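Local coordinates for protein endolysin (Escherichia coli O157 typing phage 15, PDB 7M5I) that probably cleaves the glycan strands of host peptidoglycan as a family 24 glycoside hydrolase (lysozyme), contributing to bacterial lysis and phage release, at residues Q104-T107 with F108-R111; K143-R146 with R147-D151. All coordinates share one frame; numbering follows the deposited sequence.

Interaction 1: Q104-T107 with F108-R111; sequences QDST and FIKR. With PO4 (phosphate ion), chain C; PO4 (phosphate ion), chain D.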
loop_
_atom_site.group_PDB
_atom_site.type_symbol
_atom_site.label_atom_id
_atom_site.label_comp_id
_atom_site.label_asym_id
_atom_site.label_seq_id
_atom_site.Cartn_x
_atom_site.Cartn_y
_atom_site.Cartn_z
ATOM N N GLN A 104 2.110 -11.082 -5.382
ATOM C CA GLN A 104 2.758 -11.914 -6.446
ATOM C C GLN A 104 1.847 -13.064 -6.873
ATOM O O GLN A 104 1.827 -13.416 -8.058
ATOM C CB GLN A 104 4.114 -12.426 -5.996
ATOM C CG GLN A 104 5.158 -11.333 -5.970
ATOM C CD GLN A 104 6.419 -11.808 -5.309
ATOM O OE1 GLN A 104 6.417 -12.819 -4.600
ATOM N NE2 GLN A 104 7.489 -11.049 -5.526
ATOM N N ASP A 105 1.135 -13.658 -5.932
ATOM C CA ASP A 105 0.308 -14.865 -6.144
ATOM C C ASP A 105 -1.159 -14.489 -6.330
ATOM O O ASP A 105 -1.950 -15.413 -6.487
ATOM C CB ASP A 105 0.526 -15.858 -4.998
ATOM C CG ASP A 105 1.944 -16.386 -4.908
ATOM O OD1 ASP A 105 2.682 -16.299 -5.917
ATOM O OD2 ASP A 105 2.304 -16.921 -3.820
ATOM N N SER A 106 -1.496 -13.203 -6.395
ATOM C CA SER A 106 -2.895 -12.700 -6.419
ATOM C C SER A 106 -3.560 -12.978 -7.768
ATOM O O SER A 106 -2.886 -12.968 -8.778
ATOM C CB SER A 106 -2.951 -11.219 -6.106
ATOM O OG SER A 106 -2.354 -10.429 -7.138
ATOM N N THR A 107 -4.870 -13.115 -7.765
ATOM C CA THR A 107 -5.708 -13.038 -8.967
ATOM C C THR A 107 -5.618 -11.641 -9.599
ATOM O O THR A 107 -5.614 -11.561 -10.850
ATOM C CB THR A 107 -7.154 -13.406 -8.644
ATOM O OG1 THR A 107 -7.167 -14.732 -8.131
ATOM C CG2 THR A 107 -8.050 -13.276 -9.843
ATOM N N PHE A 108 -5.600 -10.566 -8.810
ATOM C CA PHE A 108 -5.630 -9.208 -9.410
ATOM C C PHE A 108 -4.417 -9.047 -10.342
ATOM O O PHE A 108 -4.591 -8.489 -11.440
ATOM C CB PHE A 108 -5.846 -8.098 -8.380
ATOM C CG PHE A 108 -4.715 -7.785 -7.440
ATOM C CD1 PHE A 108 -3.655 -6.987 -7.833
ATOM C CD2 PHE A 108 -4.790 -8.178 -6.094
ATOM C CE1 PHE A 108 -2.654 -6.622 -6.935
ATOM C CE2 PHE A 108 -3.782 -7.844 -5.214
ATOM C CZ PHE A 108 -2.721 -7.047 -5.607
ATOM N N ILE A 109 -3.240 -9.514 -9.972
ATOM C CA ILE A 109 -2.020 -9.239 -10.790
ATOM C C ILE A 109 -2.076 -10.099 -12.067
ATOM O O ILE A 109 -1.629 -9.593 -13.124
ATOM C CB ILE A 109 -0.736 -9.484 -9.999
ATOM C CG1 ILE A 109 0.430 -8.714 -10.628
ATOM C CG2 ILE A 109 -0.428 -10.967 -9.898
ATOM C CD1 ILE A 109 0.373 -7.203 -10.377
ATOM N N LYS A 110 -2.636 -11.309 -11.970
ATOM C CA LYS A 110 -2.873 -12.194 -13.141
ATOM C C LYS A 110 -3.809 -11.491 -14.127
ATOM O O LYS A 110 -3.529 -11.465 -15.337
ATOM C CB LYS A 110 -3.382 -13.537 -12.624
ATOM C CG LYS A 110 -2.283 -14.441 -12.072
ATOM C CD LYS A 110 -2.722 -15.934 -11.991
ATOM C CE LYS A 110 -1.995 -16.809 -10.970
ATOM N NZ LYS A 110 -2.275 -16.458 -9.556
ATOM N N ARG A 111 -4.892 -10.904 -13.628
ATOM C CA ARG A 111 -5.890 -10.214 -14.472
ATOM C C ARG A 111 -5.253 -8.960 -15.073
ATOM O O ARG A 111 -5.481 -8.687 -16.286
ATOM C CB ARG A 111 -7.172 -9.907 -13.692
ATOM C CG ARG A 111 -7.931 -11.170 -13.311
ATOM C CD ARG A 111 -9.193 -10.820 -12.559
ATOM N NE ARG A 111 -10.001 -11.985 -12.299
ATOM C CZ ARG A 111 -11.160 -11.982 -11.647
ATOM N NH1 ARG A 111 -11.689 -10.861 -11.218
ATOM N NH2 ARG A 111 -11.797 -13.117 -11.459
HETATM P P PO4 C . -6.367 -14.395 -4.629
HETATM O O1 PO4 C . -7.084 -15.255 -5.672
HETATM O O2 PO4 C . -7.192 -14.421 -3.347
HETATM O O3 PO4 C . -6.254 -12.987 -5.151
HETATM O O4 PO4 C . -4.980 -14.934 -4.327
HETATM P P PO4 D . -9.319 -15.622 -13.136
HETATM O O1 PO4 D . -9.866 -16.450 -14.294
HETATM O O2 PO4 D . -9.726 -16.278 -11.807
HETATM O O3 PO4 D . -9.897 -14.229 -13.246
HETATM O O4 PO4 D . -7.789 -15.541 -13.226
#

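Interaction 2: K143-R146 with R147-D151; sequences KNRR and RMEAD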
loop_
_atom_site.group_PDB
_atom_site.type_symbol
_atom_site.label_atom_id
_atom_site.label_comp_id
_atom_site.label_asym_id
_atom_site.label_seq_id
_atom_site.Cartn_x
_atom_site.Cartn_y
_atom_site.Cartn_z
ATOM N N LYS A 143 -12.132 -2.468 3.404
ATOM C CA LYS A 143 -13.101 -2.323 2.281
ATOM C C LYS A 143 -13.020 -0.899 1.736
ATOM O O LYS A 143 -13.078 -0.737 0.494
ATOM C CB LYS A 143 -14.523 -2.666 2.703
ATOM C CG LYS A 143 -14.783 -4.140 2.949
ATOM C CD LYS A 143 -16.185 -4.356 3.414
ATOM C CE LYS A 143 -17.230 -4.466 2.359
ATOM N NZ LYS A 143 -18.403 -5.145 2.997
ATOM N N ASN A 144 -12.939 0.099 2.607
ATOM C CA ASN A 144 -12.876 1.514 2.145
ATOM C C ASN A 144 -11.592 1.758 1.363
ATOM O O ASN A 144 -11.611 2.415 0.286
ATOM C CB ASN A 144 -13.081 2.459 3.307
ATOM C CG ASN A 144 -13.480 3.842 2.855
ATOM O OD1 ASN A 144 -14.235 3.987 1.871
ATOM N ND2 ASN A 144 -13.056 4.808 3.646
ATOM N N ARG A 145 -10.458 1.296 1.902
ATOM C CA ARG A 145 -9.163 1.471 1.243
ATOM C C ARG A 145 -9.199 0.754 -0.096
ATOM O O ARG A 145 -8.749 1.377 -1.095
ATOM C CB ARG A 145 -8.026 0.970 2.121
ATOM C CG ARG A 145 -6.673 1.090 1.447
ATOM C CD ARG A 145 -5.533 0.740 2.395
ATOM N NE ARG A 145 -4.261 0.849 1.725
ATOM C CZ ARG A 145 -3.109 1.007 2.354
ATOM N NH1 ARG A 145 -3.080 1.056 3.687
ATOM N NH2 ARG A 145 -1.990 1.117 1.661
ATOM N N ARG A 146 -9.737 -0.463 -0.150
ATOM C CA ARG A 146 -9.773 -1.226 -1.424
ATOM C C ARG A 146 -10.621 -0.477 -2.464
ATOM O O ARG A 146 -10.176 -0.422 -3.668
ATOM C CB ARG A 146 -10.294 -2.638 -1.217
ATOM C CG ARG A 146 -9.379 -3.543 -0.406
ATOM C CD ARG A 146 -8.090 -3.979 -1.022
ATOM N NE ARG A 146 -6.986 -3.129 -0.700
ATOM C CZ ARG A 146 -6.157 -3.272 0.345
ATOM N NH1 ARG A 146 -5.232 -2.365 0.560
ATOM N NH2 ARG A 146 -6.324 -4.246 1.234
ATOM N N ARG A 147 -11.775 0.043 -2.075
ATOM C CA ARG A 147 -12.606 0.751 -3.083
ATOM C C ARG A 147 -11.859 2.016 -3.577
ATOM O O ARG A 147 -11.911 2.305 -4.820
ATOM C CB ARG A 147 -14.038 0.964 -2.641
ATOM C CG ARG A 147 -14.179 1.953 -1.540
ATOM C CD ARG A 147 -14.684 3.289 -2.043
ATOM N NE ARG A 147 -14.711 4.169 -0.899
ATOM C CZ ARG A 147 -14.961 5.473 -0.957
ATOM N NH1 ARG A 147 -15.305 5.992 -2.125
ATOM N NH2 ARG A 147 -14.954 6.216 0.124
ATOM N N MET A 148 -11.161 2.751 -2.701
ATOM C CA MET A 148 -10.403 3.945 -3.147
ATOM C C MET A 148 -9.203 3.542 -4.036
ATOM O O MET A 148 -8.916 4.259 -5.006
ATOM C CB MET A 148 -9.986 4.761 -1.925
ATOM C CG MET A 148 -11.166 5.416 -1.268
ATOM S SD MET A 148 -10.584 6.536 0.025
ATOM C CE MET A 148 -12.046 7.492 0.417
ATOM N N GLU A 149 -8.560 2.416 -3.771
ATOM C CA GLU A 149 -7.434 1.948 -4.628
ATOM C C GLU A 149 -8.011 1.512 -5.990
ATOM O O GLU A 149 -7.364 1.852 -7.016
ATOM C CB GLU A 149 -6.632 0.835 -3.957
ATOM C CG GLU A 149 -5.755 1.332 -2.798
ATOM C CD GLU A 149 -5.245 0.272 -1.827
ATOM O OE1 GLU A 149 -5.805 -0.870 -1.835
ATOM O OE2 GLU A 149 -4.257 0.586 -1.106
ATOM N N ALA A 150 -9.164 0.858 -6.041
ATOM C CA ALA A 150 -9.823 0.520 -7.344
ATOM C C ALA A 150 -10.150 1.796 -8.136
ATOM O O ALA A 150 -9.990 1.804 -9.392
ATOM C CB ALA A 150 -11.056 -0.314 -7.094
ATOM N N ASP A 151 -10.601 2.868 -7.462
ATOM C CA ASP A 151 -10.870 4.157 -8.151
ATOM C C ASP A 151 -9.573 4.717 -8.761
ATOM O O ASP A 151 -9.623 5.309 -9.894
ATOM C CB ASP A 151 -11.535 5.156 -7.207
ATOM C CG ASP A 151 -12.972 4.834 -6.827
ATOM O OD1 ASP A 151 -13.620 4.096 -7.582
ATOM O OD2 ASP A 151 -13.430 5.324 -5.747
#

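Interaction 1: Q104-T107 with F108-R111
Thr-107 opens a helix whose first full turn closes with Arg-111 N donating to Thr-107 O at 2.9 Å, after the chain has left the preceding helix at Asp-105 and turned at Ser-106. Ser-106 is the N-cap: its OG accepts from Ile-109 N at 3.1 Å, with an N-H...O angle of 152°. The torsion that makes this possible sets OG between the backbone N and the carbonyl carbon (chi1 68°), facing back into the new turn. OG also gives its proton to Met-103 O of the preceding helix, so one hydroxyl ties the two helices together. Ser-106 OG sits 3.3 Å above the centre of the Phe-108 ring, and Ser-106 CB makes a CH-pi contact over the face, 3.9 Å from the ring centroid. Ile-109 CG2 packs beside the same hydroxyl and close to Ser-106 O, a buried carbonyl oxygen with no hydrogen-bond partner in the model. Phe-108 itself is wedged among side chains of helix 85-98 and meets the ring of Trp-127 at about a right angle.

Outside the cap, a phosphate, probably from the crystallisation liquor, rests at the helix N-terminus, where backbone N-H groups would favour an anion. Thr-107 N reaches its O3 at 3.0 Å and Thr-107 OG1 its O1 at a short 2.5 Å. The threonine and Arg-111 run side by side. A second phosphate lies at the guanidinium edge, though its very short approach to NE leaves that bond's geometry doubtful, while the methyl Thr-107 CG2 covers one face of the group, 3.4 Å from Arg-111 NE.

Interaction 2: K143-R146 with R147-D151
Glu-149 reaches back along its helix to two arginines of the preceding turn, Arg-145 and Arg-146. Its CB lies close to the carbonyl oxygens of both, and CG comes to 3.4 Å from Arg-145 O. The chain runs extended beyond CG, which carries CD alongside the CG methylene of Arg-145 and towards the NH1 group of Arg-146. At the tip the two oxygens divide the work. OE1 is gripped side-on by Arg-146, with NE at 2.8 Å and NH1 at 2.9 Å; guanidinium and carboxylate are nearly coplanar, 17° apart. OE2 takes Arg-145 NE at 2.8 Å through an almost straight bond (176°), but here the donor stands above the carboxylate plane. OE2 also bonds Ser-93 OG of helix 85-98, a further hold on the carboxylate's rotation.

This is an intrahelical salt-bridge network, spaced i to i+3 and i to i+4, on helix 140-155 of the phage lysozyme fold. The two arginines arrive differently: Arg-145 is extended from CG to NE, whereas Arg-146 folds at chi2 (-70°) and chi3, turning its NE and NH1 towards the same carboxylate. Beyond the network, Arg-146 NH2 bonds Trp-127 O and Asn-97 OD1.

On the exposed flank Asn-144 and Arg-147 form a second side-on grip. NE and NH2 of Arg-147 both donate to Asn-144 OD1, at 2.8 Å and 2.9 Å; the NH2 bond uses an oxygen lone pair in the carbonyl plane. Met-148 CG lies 3.7 Å above the plane of the Arg-147 guanidinium, over its centre.

Interaction 1 and interaction 2 do not touch: their centres are about 17 Å apart and their nearest atoms about 7 Å. Trp-127 turns its ring against Phe-108 and accepts from Arg-146 through its backbone oxygen, while Glu-94 and Ile-98 of helix 85-98 each meet side chains of both contacts. Interaction 1 lies away from the predicted catalytic residues. In interaction 2, the side chain of Arg-145 lies about 3 Å from that of Glu-21 and about 12 Å from that of Asp-30 (nearest atoms), the two residues predicted as proton donor/acceptor; the Glu-21 contact is a long, weak ion pair. The arrangement is consistent with Glu-149 acting as a second-shell residue that positions Arg-145 beside Glu-21.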